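Long-range contacts in DUF574 domain-containing protein (Thermobifida fusca, PDB 2QE6), which binds S-adenosylmethionine and is probably a methyltransferase of the Rossmann-like class, its methyl acceptor being unknown: residues A[81-86]-A[107-112]; A[86-91]-A[113-118]. The protein carries 1 engineered substitution. One frame throughout, in Å; residues are numbered along the deposited sequence. Where two conformers were deposited one is given.

Contact 1 of 2, residues A[81-86]-A[107-112]; sequences FLDLGS and VVYVDI. With SAM (S-adenosylmethionine), chain F.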
ATOM      1  N   PHE A  81      -7.266   2.969 -11.066  1.00 31.54           N
ATOM      2  CA  PHE A  81      -6.588   2.403  -9.878  1.00 35.56           C
ATOM      3  C   PHE A  81      -7.446   2.627  -8.641  1.00 34.01           C
ATOM      4  O   PHE A  81      -8.039   3.709  -8.457  1.00 35.52           O
ATOM      5  CB  PHE A  81      -5.199   3.047  -9.645  1.00 35.49           C
ATOM      6  CG  PHE A  81      -4.253   2.896 -10.793  1.00 33.41           C
ATOM      7  CD1 PHE A  81      -4.415   3.624 -11.948  1.00 31.79           C
ATOM      8  CD2 PHE A  81      -3.239   1.978 -10.745  1.00 34.68           C
ATOM      9  CE1 PHE A  81      -3.549   3.464 -13.020  1.00 36.37           C
ATOM     10  CE2 PHE A  81      -2.374   1.807 -11.834  1.00 31.73           C
ATOM     11  CZ  PHE A  81      -2.524   2.558 -12.952  1.00 33.59           C
ATOM     12  N   LEU A  82      -7.501   1.598  -7.796  1.00 37.12           N
ATOM     13  CA  LEU A  82      -8.086   1.680  -6.469  1.00 37.66           C
ATOM     14  C   LEU A  82      -6.983   1.389  -5.459  1.00 35.92           C
ATOM     15  O   LEU A  82      -6.449   0.286  -5.395  1.00 34.48           O
ATOM     16  CB  LEU A  82      -9.238   0.682  -6.326  1.00 37.82           C
ATOM     17  CG  LEU A  82      -9.980   0.667  -4.990  1.00 39.59           C
ATOM     18  CD1 LEU A  82     -10.500   2.063  -4.618  1.00 38.82           C
ATOM     19  CD2 LEU A  82     -11.125  -0.368  -5.046  1.00 38.88           C
ATOM     20  N   ASP A  83      -6.602   2.412  -4.716  1.00 36.74           N
ATOM     21  CA  ASP A  83      -5.425   2.356  -3.874  1.00 33.08           C
ATOM     22  C   ASP A  83      -5.899   2.259  -2.429  1.00 34.94           C
ATOM     23  O   ASP A  83      -6.265   3.267  -1.786  1.00 35.33           O
ATOM     24  CB  ASP A  83      -4.567   3.588  -4.137  1.00 32.72           C
ATOM     25  CG  ASP A  83      -3.200   3.577  -3.409  1.00 37.82           C
ATOM     26  OD1 ASP A  83      -2.878   2.616  -2.654  1.00 44.57           O
ATOM     27  OD2 ASP A  83      -2.449   4.591  -3.585  1.00 44.59           O
ATOM     28  N   LEU A  84      -5.898   1.010  -1.930  1.00 34.81           N
ATOM     29  CA  LEU A  84      -6.453   0.677  -0.632  1.00 35.44           C
ATOM     30  C   LEU A  84      -5.402   0.777   0.478  1.00 37.32           C
ATOM     31  O   LEU A  84      -4.365   0.098   0.426  1.00 38.65           O
ATOM     32  CB  LEU A  84      -6.971  -0.752  -0.660  1.00 33.43           C
ATOM     33  CG  LEU A  84      -8.089  -1.003  -1.695  1.00 31.96           C
ATOM     34  CD1 LEU A  84      -8.356  -2.508  -1.780  1.00 38.28           C
ATOM     35  CD2 LEU A  84      -9.376  -0.220  -1.386  1.00 35.82           C
ATOM     36  N   GLY A  85      -5.702   1.567   1.504  1.00 36.18           N
ATOM     37  CA  GLY A  85      -4.734   1.841   2.548  1.00 36.70           C
ATOM     38  C   GLY A  85      -3.687   2.757   1.958  1.00 34.40           C
ATOM     39  O   GLY A  85      -2.512   2.473   2.039  1.00 38.11           O
ATOM     40  N   SER A  86      -4.115   3.856   1.355  1.00 39.27           N
ATOM     41  CA  SER A  86      -3.216   4.696   0.563  1.00 39.55           C
ATOM     42  C   SER A  86      -2.074   5.337   1.347  1.00 40.80           C
ATOM     43  O   SER A  86      -1.020   5.675   0.772  1.00 36.51           O
ATOM     44  CB  SER A  86      -4.018   5.858  -0.057  1.00 40.90           C
ATOM     45  OG  SER A  86      -4.608   6.655   0.954  1.00 43.79           O
ATOM     46  N   VAL A 107      -7.497   7.610 -10.265  1.00 34.29           N
ATOM     47  CA  VAL A 107      -7.088   6.949  -9.020  1.00 33.42           C
ATOM     48  C   VAL A 107      -8.052   7.343  -7.912  1.00 32.56           C
ATOM     49  O   VAL A 107      -8.405   8.537  -7.763  1.00 33.92           O
ATOM     50  CB  VAL A 107      -5.614   7.316  -8.595  1.00 33.15           C
ATOM     51  CG1 VAL A 107      -5.219   6.589  -7.321  1.00 36.99           C
ATOM     52  CG2 VAL A 107      -4.621   6.951  -9.722  1.00 33.97           C
ATOM     53  N   VAL A 108      -8.489   6.340  -7.159  1.00 35.92           N
ATOM     54  CA  VAL A 108      -9.333   6.531  -6.002  1.00 35.80           C
ATOM     55  C   VAL A 108      -8.555   5.996  -4.813  1.00 38.51           C
ATOM     56  O   VAL A 108      -8.214   4.829  -4.784  1.00 35.75           O
ATOM     57  CB  VAL A 108     -10.678   5.789  -6.141  1.00 36.96           C
ATOM     58  CG1 VAL A 108     -11.475   5.865  -4.804  1.00 38.93           C
ATOM     59  CG2 VAL A 108     -11.494   6.347  -7.350  1.00 29.68           C
ATOM     60  N   TYR A 109      -8.243   6.882  -3.865  1.00 38.31           N
ATOM     61  CA  TYR A 109      -7.522   6.496  -2.672  1.00 35.86           C
ATOM     62  C   TYR A 109      -8.482   6.228  -1.511  1.00 34.29           C
ATOM     63  O   TYR A 109      -9.457   6.930  -1.330  1.00 34.58           O
ATOM     64  CB  TYR A 109      -6.573   7.598  -2.222  1.00 34.50           C
ATOM     65  CG  TYR A 109      -5.441   8.024  -3.137  1.00 37.14           C
ATOM     66  CD1 TYR A 109      -4.262   7.303  -3.234  1.00 27.75           C
ATOM     67  CD2 TYR A 109      -5.513   9.220  -3.832  1.00 26.91           C
ATOM     68  CE1 TYR A 109      -3.166   7.758  -4.040  1.00 37.08           C
ATOM     69  CE2 TYR A 109      -4.448   9.676  -4.611  1.00 41.60           C
ATOM     70  CZ  TYR A 109      -3.275   8.943  -4.711  1.00 30.47           C
ATOM     71  OH  TYR A 109      -2.249   9.477  -5.502  1.00 35.66           O
ATOM     72  N   VAL A 110      -8.163   5.239  -0.687  1.00 35.86           N
ATOM     73  CA  VAL A 110      -8.995   4.882   0.461  1.00 36.51           C
ATOM     74  C   VAL A 110      -8.068   4.683   1.652  1.00 35.44           C
ATOM     75  O   VAL A 110      -7.059   3.991   1.528  1.00 35.22           O
ATOM     76  CB  VAL A 110      -9.780   3.570   0.190  1.00 36.42           C
ATOM     77  CG1 VAL A 110     -10.680   3.194   1.379  1.00 37.91           C
ATOM     78  CG2 VAL A 110     -10.600   3.736  -1.118  1.00 34.84           C
ATOM     79  N   ASP A 111      -8.379   5.336   2.771  1.00 34.62           N
ATOM     80  CA  ASP A 111      -7.648   5.125   4.000  1.00 37.97           C
ATOM     81  C   ASP A 111      -8.576   5.273   5.189  1.00 37.12           C
ATOM     82  O   ASP A 111      -9.542   5.967   5.132  1.00 35.88           O
ATOM     83  CB  ASP A 111      -6.428   6.052   4.130  1.00 38.37           C
ATOM     84  CG  ASP A 111      -5.324   5.449   5.030  1.00 38.16           C
ATOM     85  OD1 ASP A 111      -5.439   5.497   6.264  1.00 43.08           O
ATOM     86  OD2 ASP A 111      -4.321   4.939   4.510  1.00 40.28           O
ATOM     87  N   ILE A 112      -8.251   4.573   6.257  1.00 38.77           N
ATOM     88  CA  ILE A 112      -9.037   4.611   7.492  0.50 38.09           C
ATOM     89  C   ILE A 112      -8.701   5.843   8.362  1.00 38.47           C
ATOM     90  O   ILE A 112      -9.531   6.320   9.114  1.00 39.31           O
ATOM     91  CB  ILE A 112      -8.847   3.287   8.300  0.50 36.54           C
ATOM     92  CG1 ILE A 112      -9.803   3.218   9.498  0.50 38.40           C
ATOM     93  CG2 ILE A 112      -7.377   3.111   8.733  0.50 33.60           C
ATOM     94  CD1 ILE A 112     -11.256   3.313   9.128  0.50 30.40           C
TER
HETATM   95  N   SAM F 400      -0.062   2.074   0.873  1.00 28.40           N
HETATM   96  CA  SAM F 400       0.967   3.058   1.394  1.00 30.21           C
HETATM   97  C   SAM F 400       2.351   2.585   1.009  1.00 31.01           C
HETATM   98  O   SAM F 400       3.264   3.391   0.870  1.00 31.59           O
HETATM   99  OXT SAM F 400       2.577   1.377   0.861  1.00 28.67           O
HETATM  100  CB  SAM F 400       0.988   3.280   2.918  1.00 27.39           C
HETATM  101  CG  SAM F 400       1.361   2.058   3.773  1.00 28.67           C
HETATM  102  SD  SAM F 400       1.186   2.266   5.576  1.00 14.44           S
HETATM  103  CE  SAM F 400       0.616   3.983   5.521  1.00 42.41           C
HETATM  104  C5' SAM F 400      -0.425   1.464   5.707  1.00 31.89           C
HETATM  105  C4' SAM F 400      -1.722   2.241   5.444  1.00 30.30           C
HETATM  106  O4' SAM F 400      -2.821   1.326   5.389  1.00 27.71           O
HETATM  107  C3' SAM F 400      -2.082   3.254   6.543  1.00 32.41           C
HETATM  108  O3' SAM F 400      -2.340   4.535   5.997  1.00 30.91           O
HETATM  109  C2' SAM F 400      -3.298   2.693   7.263  1.00 33.81           C
HETATM  110  O2' SAM F 400      -4.132   3.674   7.892  1.00 31.21           O
HETATM  111  C1' SAM F 400      -3.917   1.890   6.124  1.00 29.72           C
HETATM  112  N9  SAM F 400      -4.780   0.834   6.656  1.00 29.41           N
HETATM  113  C8  SAM F 400      -4.445  -0.261   7.450  1.00 33.38           C
HETATM  114  N7  SAM F 400      -5.574  -0.979   7.690  1.00 31.49           N
HETATM  115  C5  SAM F 400      -6.609  -0.356   7.043  1.00 32.06           C
HETATM  116  C6  SAM F 400      -7.970  -0.678   6.935  1.00 23.54           C
HETATM  117  N6  SAM F 400      -8.453  -1.775   7.582  1.00 27.93           N
HETATM  118  N1  SAM F 400      -8.769   0.166   6.183  1.00 31.12           N
HETATM  119  C2  SAM F 400      -8.256   1.308   5.534  1.00 26.56           C
HETATM  120  N3  SAM F 400      -6.907   1.631   5.650  1.00 27.77           N
HETATM  121  C4  SAM F 400      -6.114   0.788   6.389  1.00 34.31           C

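Contact 2 of 2, residues A[86-91]-A[113-118]; sequences SGLPTV and DPMVLT. With SAM (S-adenosylmethionine), chain F.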
ATOM      1  N   SER A  86      -4.115   3.856   1.355  1.00 39.27           N
ATOM      2  CA  SER A  86      -3.216   4.696   0.563  1.00 39.55           C
ATOM      3  C   SER A  86      -2.074   5.337   1.347  1.00 40.80           C
ATOM      4  O   SER A  86      -1.020   5.675   0.772  1.00 36.51           O
ATOM      5  CB  SER A  86      -4.018   5.858  -0.057  1.00 40.90           C
ATOM      6  OG  SER A  86      -4.608   6.655   0.954  1.00 43.79           O
ATOM      7  N   GLY A  87      -2.333   5.608   2.636  1.00 36.49           N
ATOM      8  CA  GLY A  87      -1.445   6.406   3.469  1.00 35.83           C
ATOM      9  C   GLY A  87      -1.474   7.896   3.203  1.00 36.44           C
ATOM     10  O   GLY A  87      -2.211   8.381   2.332  1.00 35.62           O
ATOM     11  N   LEU A  88      -0.666   8.630   3.972  1.00 34.69           N
ATOM     12  CA  LEU A  88      -0.574  10.103   3.842  1.00 36.76           C
ATOM     13  C   LEU A  88       0.371  10.473   2.684  1.00 35.12           C
ATOM     14  O   LEU A  88       1.160   9.659   2.235  1.00 36.07           O
ATOM     15  CB  LEU A  88      -0.084  10.652   5.182  1.00 38.32           C
ATOM     16  CG  LEU A  88      -1.098  10.498   6.330  1.00 33.77           C
ATOM     17  CD1 LEU A  88      -0.390  10.607   7.651  1.00 34.52           C
ATOM     18  CD2 LEU A  88      -2.133  11.665   6.209  1.00 30.98           C
ATOM     19  N   PRO A  89       0.299  11.695   2.184  1.00 33.87           N
ATOM     20  CA  PRO A  89       1.002  11.935   0.938  1.00 36.68           C
ATOM     21  C   PRO A  89       2.539  12.004   1.064  1.00 40.81           C
ATOM     22  O   PRO A  89       3.076  12.349   2.137  1.00 38.29           O
ATOM     23  CB  PRO A  89       0.456  13.286   0.491  1.00 34.25           C
ATOM     24  CG  PRO A  89       0.021  13.969   1.754  1.00 37.69           C
ATOM     25  CD  PRO A  89      -0.451  12.875   2.653  1.00 38.01           C
ATOM     26  N   THR A  90       3.217  11.591  -0.009  1.00 39.24           N
ATOM     27  CA  THR A  90       4.674  11.625  -0.098  1.00 41.89           C
ATOM     28  C   THR A  90       5.005  12.532  -1.250  1.00 43.46           C
ATOM     29  O   THR A  90       4.117  13.113  -1.858  1.00 39.22           O
ATOM     30  CB  THR A  90       5.280  10.248  -0.392  1.00 45.77           C
ATOM     31  OG1 THR A  90       4.934   9.874  -1.736  1.00 50.53           O
ATOM     32  CG2 THR A  90       4.796   9.210   0.613  1.00 39.15           C
ATOM     33  N   VAL A  91       6.285  12.639  -1.576  1.00 46.30           N
ATOM     34  CA  VAL A  91       6.691  13.467  -2.709  1.00 46.66           C
ATOM     35  C   VAL A  91       6.401  12.798  -4.090  1.00 46.48           C
ATOM     36  O   VAL A  91       6.497  13.471  -5.111  1.00 48.44           O
ATOM     37  CB  VAL A  91       8.190  13.912  -2.569  1.00 50.17           C
ATOM     38  CG1 VAL A  91       8.389  14.740  -1.261  1.00 49.17           C
ATOM     39  CG2 VAL A  91       9.122  12.708  -2.598  1.00 37.06           C
ATOM     40  N   ASP A 113      -7.475   6.345   8.262  1.00 38.31           N
ATOM     41  CA  ASP A 113      -7.053   7.534   9.004  1.00 36.58           C
ATOM     42  C   ASP A 113      -7.711   8.751   8.384  1.00 35.78           C
ATOM     43  O   ASP A 113      -7.403   9.071   7.281  1.00 36.83           O
ATOM     44  CB  ASP A 113      -5.504   7.684   8.949  1.00 34.60           C
ATOM     45  CG  ASP A 113      -4.966   8.673   9.968  1.00 30.85           C
ATOM     46  OD1 ASP A 113      -5.735   9.612  10.324  1.00 35.60           O
ATOM     47  OD2 ASP A 113      -3.771   8.551  10.384  1.00 37.87           O
ATOM     48  N   PRO A 114      -8.564   9.463   9.129  1.00 36.21           N
ATOM     49  CA  PRO A 114      -9.160  10.692   8.636  1.00 35.68           C
ATOM     50  C   PRO A 114      -8.176  11.779   8.230  1.00 36.59           C
ATOM     51  O   PRO A 114      -8.544  12.662   7.465  1.00 37.14           O
ATOM     52  CB  PRO A 114     -10.000  11.181   9.808  1.00 38.37           C
ATOM     53  CG  PRO A 114      -9.685  10.336  10.943  1.00 39.85           C
ATOM     54  CD  PRO A 114      -9.040   9.113  10.481  1.00 37.98           C
HETATM   55  N   MSE A 115      -6.949  11.760   8.755  1.00 35.66           N
HETATM   56  CA  MSE A 115      -5.957  12.715   8.316  1.00 35.49           C
HETATM   57  C   MSE A 115      -5.640  12.614   6.815  1.00 35.22           C
HETATM   58  O   MSE A 115      -5.286  13.620   6.208  1.00 37.63           O
HETATM   59  CB  MSE A 115      -4.650  12.631   9.122  1.00 35.81           C
HETATM   60  CG  MSE A 115      -3.808  13.908   8.951  1.00 46.14           C
HETATM   61 SE   MSE A 115      -2.161  13.739   9.917  0.75 37.97          SE
HETATM   62  CE  MSE A 115      -2.945  14.000  11.682  1.00 37.20           C
ATOM     63  N   VAL A 116      -5.765  11.430   6.237  1.00 35.17           N
ATOM     64  CA  VAL A 116      -5.512  11.202   4.795  1.00 36.89           C
ATOM     65  C   VAL A 116      -6.542  11.990   3.980  1.00 37.37           C
ATOM     66  O   VAL A 116      -6.201  12.792   3.078  1.00 38.24           O
ATOM     67  CB  VAL A 116      -5.523   9.664   4.450  1.00 34.48           C
ATOM     68  CG1 VAL A 116      -5.401   9.409   2.940  1.00 26.22           C
ATOM     69  CG2 VAL A 116      -4.412   8.940   5.178  1.00 32.14           C
ATOM     70  N   LEU A 117      -7.807  11.840   4.350  1.00 41.09           N
ATOM     71  CA  LEU A 117      -8.862  12.649   3.715  1.00 39.47           C
ATOM     72  C   LEU A 117      -8.662  14.135   3.961  1.00 40.52           C
ATOM     73  O   LEU A 117      -8.827  14.952   3.049  1.00 39.40           O
ATOM     74  CB  LEU A 117     -10.251  12.234   4.194  1.00 39.50           C
ATOM     75  CG  LEU A 117     -11.466  12.997   3.642  1.00 43.82           C
ATOM     76  CD1 LEU A 117     -11.433  13.174   2.093  1.00 39.24           C
ATOM     77  CD2 LEU A 117     -12.778  12.337   4.122  1.00 41.21           C
ATOM     78  N   THR A 118      -8.316  14.507   5.192  1.00 39.30           N
ATOM     79  CA  THR A 118      -8.169  15.914   5.493  1.00 40.21           C
ATOM     80  C   THR A 118      -7.044  16.584   4.702  1.00 39.87           C
ATOM     81  O   THR A 118      -7.205  17.704   4.230  1.00 36.22           O
ATOM     82  CB  THR A 118      -7.998  16.161   7.002  1.00 40.17           C
ATOM     83  OG1 THR A 118      -9.053  15.486   7.683  1.00 36.37           O
ATOM     84  CG2 THR A 118      -8.086  17.659   7.310  1.00 30.78           C
TER
HETATM   85  N   SAM F 400      -0.062   2.074   0.873  1.00 28.40           N
HETATM   86  CA  SAM F 400       0.967   3.058   1.394  1.00 30.21           C
HETATM   87  C   SAM F 400       2.351   2.585   1.009  1.00 31.01           C
HETATM   88  O   SAM F 400       3.264   3.391   0.870  1.00 31.59           O
HETATM   89  OXT SAM F 400       2.577   1.377   0.861  1.00 28.67           O
HETATM   90  CB  SAM F 400       0.988   3.280   2.918  1.00 27.39           C
HETATM   91  CG  SAM F 400       1.361   2.058   3.773  1.00 28.67           C
HETATM   92  SD  SAM F 400       1.186   2.266   5.576  1.00 14.44           S
HETATM   93  CE  SAM F 400       0.616   3.983   5.521  1.00 42.41           C
HETATM   94  C5' SAM F 400      -0.425   1.464   5.707  1.00 31.89           C
HETATM   95  C4' SAM F 400      -1.722   2.241   5.444  1.00 30.30           C
HETATM   96  O4' SAM F 400      -2.821   1.326   5.389  1.00 27.71           O
HETATM   97  C3' SAM F 400      -2.082   3.254   6.543  1.00 32.41           C
HETATM   98  O3' SAM F 400      -2.340   4.535   5.997  1.00 30.91           O
HETATM   99  C2' SAM F 400      -3.298   2.693   7.263  1.00 33.81           C
HETATM  100  O2' SAM F 400      -4.132   3.674   7.892  1.00 31.21           O
HETATM  101  C1' SAM F 400      -3.917   1.890   6.124  1.00 29.72           C
HETATM  102  N9  SAM F 400      -4.780   0.834   6.656  1.00 29.41           N
HETATM  103  C8  SAM F 400      -4.445  -0.261   7.450  1.00 33.38           C
HETATM  104  N7  SAM F 400      -5.574  -0.979   7.690  1.00 31.49           N
HETATM  105  C5  SAM F 400      -6.609  -0.356   7.043  1.00 32.06           C
HETATM  106  C6  SAM F 400      -7.970  -0.678   6.935  1.00 23.54           C
HETATM  107  N6  SAM F 400      -8.453  -1.775   7.582  1.00 27.93           N
HETATM  108  N1  SAM F 400      -8.769   0.166   6.183  1.00 31.12           N
HETATM  109  C2  SAM F 400      -8.256   1.308   5.534  1.00 26.56           C
HETATM  110  N3  SAM F 400      -6.907   1.631   5.650  1.00 27.77           N
HETATM  111  C4  SAM F 400      -6.114   0.788   6.389  1.00 34.31           C

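Contact 1 of 2, residues A[81-86]-A[107-112]
With CG anti to the backbone N (chi1 -174°), D83 reaches across to Y109, whose ring, set beside its own backbone N, offers an edge: carboxylate oxygen D83 OD2 lies 3.3 Å from Y109 CE1, near the ring plane. The pair spans parallel strands 80-84 and 106-111, which helix 94-101 joins in a beta-alpha-beta crossover of the Rossmann-like methyltransferase fold, in which the loop after the first strand and an acid ending the second bind the cofactor. The carboxylate and ring planes are 47° apart, and V107 CG1 sits over the centre of one ring face. Both polar ends are held outside the pair, D83 OD2 by T94 and Y109 OH by H95, at the start of helix 94-101. On the sheet face opposite Y109, L82 CD1 packs against V108 CG1 and V110 CG2, while L84 lies alongside V110 and points the same way. Backbone bonds alternate between the strands, the straightest running from D83 N to V108 O (2.9 Å, 179°). Where the chain leaves the sheet, V110 O accepts from S86 N at 3.0 Å and, weakly, from G85 N. S86 CB then rests 3.5 Å from Y109 CD1. G85 has a positive phi, and a side chain here would run into the ribose O4' of S-adenosylmethionine; G85 O accepts a hydrogen bond from SAM N. D111 takes the ribose diol with both oxygens: SAM O2' bonds to D111 OD1 at 2.8 Å, and SAM O3' to D111 OD2 at 2.5 Å.

Contact 2 of 2, residues A[86-91]-A[113-118]
L88 meets the start of helix 114-124 through its CD2 branch, which lies across it, 3.7 Å from V116 CG2 and 3.9 Å from CG of the selenomethionine M115. That branch reaches the helix backbone as well, with L88 CD2 3.6 Å from V116 N. V116 completes this first shell with both of its methyls: V116 CG2 lies 3.7 Å from G87 C, while V116 CG1 touches S86 OG at 3.5 Å. No hydrogen bond links the two segments, and van der Waals contact, mostly of L88 and V116, joins loop to helix. Were V116 replaced by an alanine, L88 CD2 would probably be left with less to pack on and a gap would open beside S86 OG. The next shell fixes the helix start. D113 is the N-cap: CG anti to the backbone N (chi1 -165°) brings D113 OD1 to M115 N at 2.9 Å, a bond that meets the carboxylate from above its plane. R25 forms a salt bridge with the same oxygen, and T22 bonds to OD2. On the loop side G87 has a positive phi and lies against the cofactor, where a side chain would clash with SAM CB. Farther out, L88 and M115 lean on helix 23-30 through A24 and R25 respectively, while V116 reaches D111 and V132, so the start of helix 114-124 is set between helix 23-30 and strands 106-111 and 130-134.

Overall arrangement
Followed from the N terminus, the chain leaves strand 80-84, passes through the loop 86-91 and helix 94-101, and returns along strand 106-111 to enter helix 114-124. Contact 1 closes this excursion by pairing the two strands; contact 2 closes a second of similar length, from the loop to the helix. Their segments alternate along the sequence, so the two closures cross rather than nest. S86 belongs to both, and D111 bridges them: D111 OD2 lies 2.8 Å from G87 N, a probable hydrogen bond, and its CG packs on V116. Together they illustrate how the C-terminal ends of two neighbouring inner strands and a loop meet one S-adenosylmethionine molecule, while the following helix packs behind the loop.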